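Local atomic coordinates of glycoside hydrolase family 12 (Spirochaeta thermophila, PDB entry 5LU3), a protein that probably takes part in cellulose breakdown as a family 12 glycoside hydrolase, the chain here being its calcium-binding carbohydrate-binding module of family 64. Residues Leu19-Asp24 / Tyr67-Tyr72. Sequence-based numbering, arbitrary orientation.
Sequences LWKTDD and YWYIHY
Antiparallel pairing of Leu-19 to Thr-22 with Trp-68 to Tyr-72 joins two inner strands of the mixed sheet in this carbohydrate-binding module, their axes at 157°. Trp-20 with Ile-70 and Thr-22 with Trp-68 are the hydrogen-bonded pairs; Ile-70 N reaches Trp-20 O at 2.8 Å and Trp-68 N reaches Thr-22 O at 2.8 Å, both nearly straight. On the buried face, Trp-20 lies alongside Tyr-72: its CG stands anti to the carbonyl carbon (chi1 -60°), which carries the indole along the sheet until CZ3 meets Tyr-72 CB at 3.5 Å and CH2 lies over the phenol face. Ile-70 CG2 sits at the indole edge. On the other face, the extended Lys-21 chain runs beside Tyr-69, CD to CE1 3.8 Å, and one water accepts from Lys-21 NZ and donates to Tyr-69 OH, a hydroxyl also hydrogen-bonded to Asp-65 OD2. Beyond the strand end, Asp-23 CB sits over the Tyr-67 ring, 3.7 Å from its centroid and 9° off the normal, a CH-pi contact. Asp-23 OD1 and Asp-24 OD1 both bind calcium. Tyr-67 OH is hydrogen-bonded to Glu-5 OE2. An alanine in place of Tyr-67 would probably uncover the Asp-23 side that the ring covers and leave Glu-5 without its hydroxyl partner. Strand 4-5 flanks the pair beyond Leu-19 and Lys-21, strand 42-45 flanks it beyond Tyr-69 and His-71, and strand 80-85 of the second sheet packs against Trp-20, Ile-70 and Tyr-72.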
ATOM      1  N   LEU A  19      -2.244   3.310   9.777  1.00 12.38           N
ATOM      2  CA  LEU A  19      -3.461   3.147   8.957  1.00 11.35           C
ATOM      3  C   LEU A  19      -3.538   4.307   7.977  1.00 11.94           C
ATOM      4  O   LEU A  19      -3.575   5.466   8.395  1.00 12.45           O
ATOM      5  CB  LEU A  19      -4.694   3.138   9.849  1.00 13.02           C
ATOM      6  CG  LEU A  19      -4.722   2.061  10.918  1.00 14.64           C
ATOM      7  CD1 LEU A  19      -5.944   2.245  11.800  1.00 17.28           C
ATOM      8  CD2 LEU A  19      -4.715   0.684  10.286  1.00 15.86           C
ATOM      9  N   TRP A  20      -3.610   3.997   6.679  1.00 11.11           N
ATOM     10  CA  TRP A  20      -3.681   5.026   5.639  1.00 10.88           C
ATOM     11  C   TRP A  20      -4.845   4.700   4.725  1.00 10.06           C
ATOM     12  O   TRP A  20      -5.204   3.543   4.581  1.00 11.54           O
ATOM     13  CB  TRP A  20      -2.432   5.079   4.789  1.00 11.92           C
ATOM     14  CG  TRP A  20      -1.185   5.368   5.545  1.00 13.08           C
ATOM     15  CD1 TRP A  20      -0.949   6.422   6.346  1.00 16.13           C
ATOM     16  CD2 TRP A  20      -0.028   4.539   5.620  1.00 12.52           C
ATOM     17  NE1 TRP A  20       0.312   6.342   6.873  1.00 16.76           N
ATOM     18  CE2 TRP A  20       0.901   5.191   6.438  1.00 14.15           C
ATOM     19  CE3 TRP A  20       0.328   3.320   5.036  1.00 13.97           C
ATOM     20  CZ2 TRP A  20       2.182   4.642   6.713  1.00 15.74           C
ATOM     21  CZ3 TRP A  20       1.602   2.798   5.293  1.00 14.26           C
ATOM     22  CH2 TRP A  20       2.492   3.467   6.119  1.00 16.28           C
ATOM     23  N   LYS A  21      -5.387   5.717   4.062  1.00 10.53           N
ATOM     24  CA  LYS A  21      -6.364   5.472   3.020  1.00 10.72           C
ATOM     25  C   LYS A  21      -6.082   6.357   1.832  1.00 10.03           C
ATOM     26  O   LYS A  21      -5.508   7.427   1.978  1.00 11.99           O
ATOM     27  CB  LYS A  21      -7.803   5.639   3.524  1.00 11.62           C
ATOM     28  CG  LYS A  21      -8.185   7.043   3.914  1.00 12.88           C
ATOM     29  CD  LYS A  21      -9.595   7.134   4.457  1.00 14.94           C
ATOM     30  CE  LYS A  21      -9.902   8.571   4.856  1.00 18.49           C
ATOM     31  NZ  LYS A  21     -11.243   8.699   5.447  1.00 21.13           N
ATOM     32  N   THR A  22      -6.478   5.890   0.657  1.00 10.09           N
ATOM     33  CA  THR A  22      -6.334   6.656  -0.558  1.00 10.85           C
ATOM     34  C   THR A  22      -7.401   6.255  -1.533  1.00  9.82           C
ATOM     35  O   THR A  22      -7.869   5.127  -1.519  1.00  9.72           O
ATOM     36  CB  THR A  22      -4.921   6.467  -1.178  1.00 10.88           C
ATOM     37  OG1 THR A  22      -4.744   7.321  -2.297  1.00 12.97           O
ATOM     38  CG2 THR A  22      -4.654   5.029  -1.590  1.00 11.21           C
ATOM     39  N   ASP A  23      -7.743   7.165  -2.432  1.00 10.97           N
ATOM     40  CA  ASP A  23      -8.578   6.807  -3.568  1.00 11.98           C
ATOM     41  C   ASP A  23      -7.788   6.851  -4.883  1.00 11.13           C
ATOM     42  O   ASP A  23      -8.410   6.928  -5.943  1.00 12.94           O
ATOM     43  CB  ASP A  23      -9.864   7.632  -3.632  1.00 13.60           C
ATOM     44  CG  ASP A  23      -9.633   9.086  -3.932  1.00 15.73           C
ATOM     45  OD1 ASP A  23      -8.479   9.519  -3.938  1.00 17.97           O
ATOM     46  OD2 ASP A  23     -10.631   9.823  -4.180  1.00 23.23           O
ATOM     47  N   ASP A  24      -6.444   6.781  -4.814  1.00 11.31           N
ATOM     48  CA  ASP A  24      -5.595   7.092  -5.979  1.00 12.35           C
ATOM     49  C   ASP A  24      -5.084   5.852  -6.718  1.00 11.60           C
ATOM     50  O   ASP A  24      -4.315   6.008  -7.669  1.00 14.67           O
ATOM     51  CB  ASP A  24      -4.364   7.903  -5.536  1.00 13.85           C
ATOM     52  CG  ASP A  24      -4.643   9.293  -5.194  1.00 17.69           C
ATOM     53  OD1 ASP A  24      -5.715   9.826  -5.511  1.00 20.90           O
ATOM     54  OD2 ASP A  24      -3.707   9.956  -4.628  1.00 25.50           O
ATOM     55  N   TYR A  67     -12.346   3.515  -2.014  1.00 10.36           N
ATOM     56  CA  TYR A  67     -11.083   3.744  -1.351  1.00  9.52           C
ATOM     57  C   TYR A  67     -10.309   2.461  -1.109  1.00  9.39           C
ATOM     58  O   TYR A  67     -10.832   1.357  -1.132  1.00  9.59           O
ATOM     59  CB  TYR A  67     -11.304   4.470  -0.001  1.00 10.49           C
ATOM     60  CG  TYR A  67     -11.332   5.971  -0.138  1.00 12.49           C
ATOM     61  CD1 TYR A  67     -12.417   6.641  -0.676  1.00 14.24           C
ATOM     62  CD2 TYR A  67     -10.265   6.727   0.291  1.00 12.69           C
ATOM     63  CE1 TYR A  67     -12.398   8.032  -0.801  1.00 16.89           C
ATOM     64  CE2 TYR A  67     -10.224   8.081   0.173  1.00 16.60           C
ATOM     65  CZ  TYR A  67     -11.276   8.738  -0.374  1.00 17.37           C
ATOM     66  OH  TYR A  67     -11.204  10.115  -0.495  1.00 23.25           O
ATOM     67  N   TRP A  68      -9.016   2.661  -0.856  1.00  8.87           N
ATOM     68  CA  TRP A  68      -8.117   1.601  -0.429  1.00  8.67           C
ATOM     69  C   TRP A  68      -7.660   1.916   0.994  1.00  9.07           C
ATOM     70  O   TRP A  68      -7.062   2.968   1.233  1.00 10.66           O
ATOM     71  CB  TRP A  68      -6.919   1.459  -1.404  1.00  9.52           C
ATOM     72  CG  TRP A  68      -7.336   0.902  -2.733  1.00  8.87           C
ATOM     73  CD1 TRP A  68      -7.294  -0.392  -3.112  1.00  8.99           C
ATOM     74  CD2 TRP A  68      -7.877   1.621  -3.831  1.00  9.20           C
ATOM     75  NE1 TRP A  68      -7.760  -0.542  -4.390  1.00  9.46           N
ATOM     76  CE2 TRP A  68      -8.144   0.691  -4.852  1.00  9.08           C
ATOM     77  CE3 TRP A  68      -8.162   2.960  -4.056  1.00  9.94           C
ATOM     78  CZ2 TRP A  68      -8.684   1.071  -6.089  1.00 10.16           C
ATOM     79  CZ3 TRP A  68      -8.699   3.331  -5.283  1.00 10.74           C
ATOM     80  CH2 TRP A  68      -8.950   2.389  -6.274  1.00 10.23           C
ATOM     81  N   TYR A  69      -7.956   0.991   1.909  1.00  9.21           N
ATOM     82  CA  TYR A  69      -7.655   1.105   3.334  1.00  9.25           C
ATOM     83  C   TYR A  69      -6.484   0.194   3.659  1.00  9.33           C
ATOM     84  O   TYR A  69      -6.575  -1.025   3.501  1.00 10.33           O
ATOM     85  CB  TYR A  69      -8.899   0.695   4.144  1.00  9.05           C
ATOM     86  CG  TYR A  69     -10.031   1.677   3.968  1.00  9.60           C
ATOM     87  CD1 TYR A  69     -10.155   2.791   4.797  1.00 10.72           C
ATOM     88  CD2 TYR A  69     -10.983   1.510   2.977  1.00  9.76           C
ATOM     89  CE1 TYR A  69     -11.161   3.705   4.617  1.00 11.54           C
ATOM     90  CE2 TYR A  69     -11.996   2.462   2.778  1.00  9.33           C
ATOM     91  CZ  TYR A  69     -12.094   3.545   3.625  1.00 10.53           C
ATOM     92  OH  TYR A  69     -13.096   4.503   3.479  1.00 13.04           O
ATOM     93  N   ILE A  70      -5.381   0.817   4.068  1.00 10.21           N
ATOM     94  CA  ILE A  70      -4.081   0.151   4.201  1.00  9.65           C
ATOM     95  C   ILE A  70      -3.673   0.096   5.659  1.00 10.13           C
ATOM     96  O   ILE A  70      -3.673   1.120   6.343  1.00 11.53           O
ATOM     97  CB  ILE A  70      -3.029   0.946   3.412  1.00 11.10           C
ATOM     98  CG1 ILE A  70      -3.445   1.123   1.948  1.00 11.69           C
ATOM     99  CG2 ILE A  70      -1.667   0.277   3.526  1.00 12.35           C
ATOM    100  CD1 ILE A  70      -3.148   2.477   1.404  1.00 13.26           C
ATOM    101  N   HIS A  71      -3.304  -1.106   6.096  1.00  9.56           N
ATOM    102  CA  HIS A  71      -2.756  -1.324   7.425  1.00 10.11           C
ATOM    103  C   HIS A  71      -1.332  -1.825   7.275  1.00  9.78           C
ATOM    104  O   HIS A  71      -1.093  -2.852   6.658  1.00 10.71           O
ATOM    105  CB  HIS A  71      -3.618  -2.360   8.124  1.00 12.08           C
ATOM    106  CG  HIS A  71      -3.213  -2.678   9.521  1.00 14.50           C
ATOM    107  ND1 HIS A  71      -3.817  -3.695  10.212  1.00 18.75           N
ATOM    108  CD2 HIS A  71      -2.250  -2.187  10.347  1.00 15.48           C
ATOM    109  CE1 HIS A  71      -3.285  -3.799  11.417  1.00 18.60           C
ATOM    110  NE2 HIS A  71      -2.325  -2.902  11.521  1.00 17.19           N
ATOM    111  N   TYR A  72      -0.397  -1.035   7.805  1.00  9.21           N
ATOM    112  CA  TYR A  72       1.046  -1.302   7.758  1.00  9.85           C
ATOM    113  C   TYR A  72       1.551  -1.608   9.154  1.00 10.40           C
ATOM    114  O   TYR A  72       1.201  -0.907  10.116  1.00 10.94           O
ATOM    115  CB  TYR A  72       1.741  -0.042   7.270  1.00  9.90           C
ATOM    116  CG  TYR A  72       3.255   0.051   7.314  1.00 10.02           C
ATOM    117  CD1 TYR A  72       3.945   0.260   8.514  1.00 10.51           C
ATOM    118  CD2 TYR A  72       4.006  -0.008   6.141  1.00 10.29           C
ATOM    119  CE1 TYR A  72       5.319   0.433   8.526  1.00 11.11           C
ATOM    120  CE2 TYR A  72       5.400   0.148   6.152  1.00 11.11           C
ATOM    121  CZ  TYR A  72       6.047   0.371   7.352  1.00 10.57           C
ATOM    122  OH  TYR A  72       7.396   0.571   7.336  1.00 12.75           O
TER
HETATM  123  O   HOH W   1     -13.059   7.394   3.526  1.00 35.38           O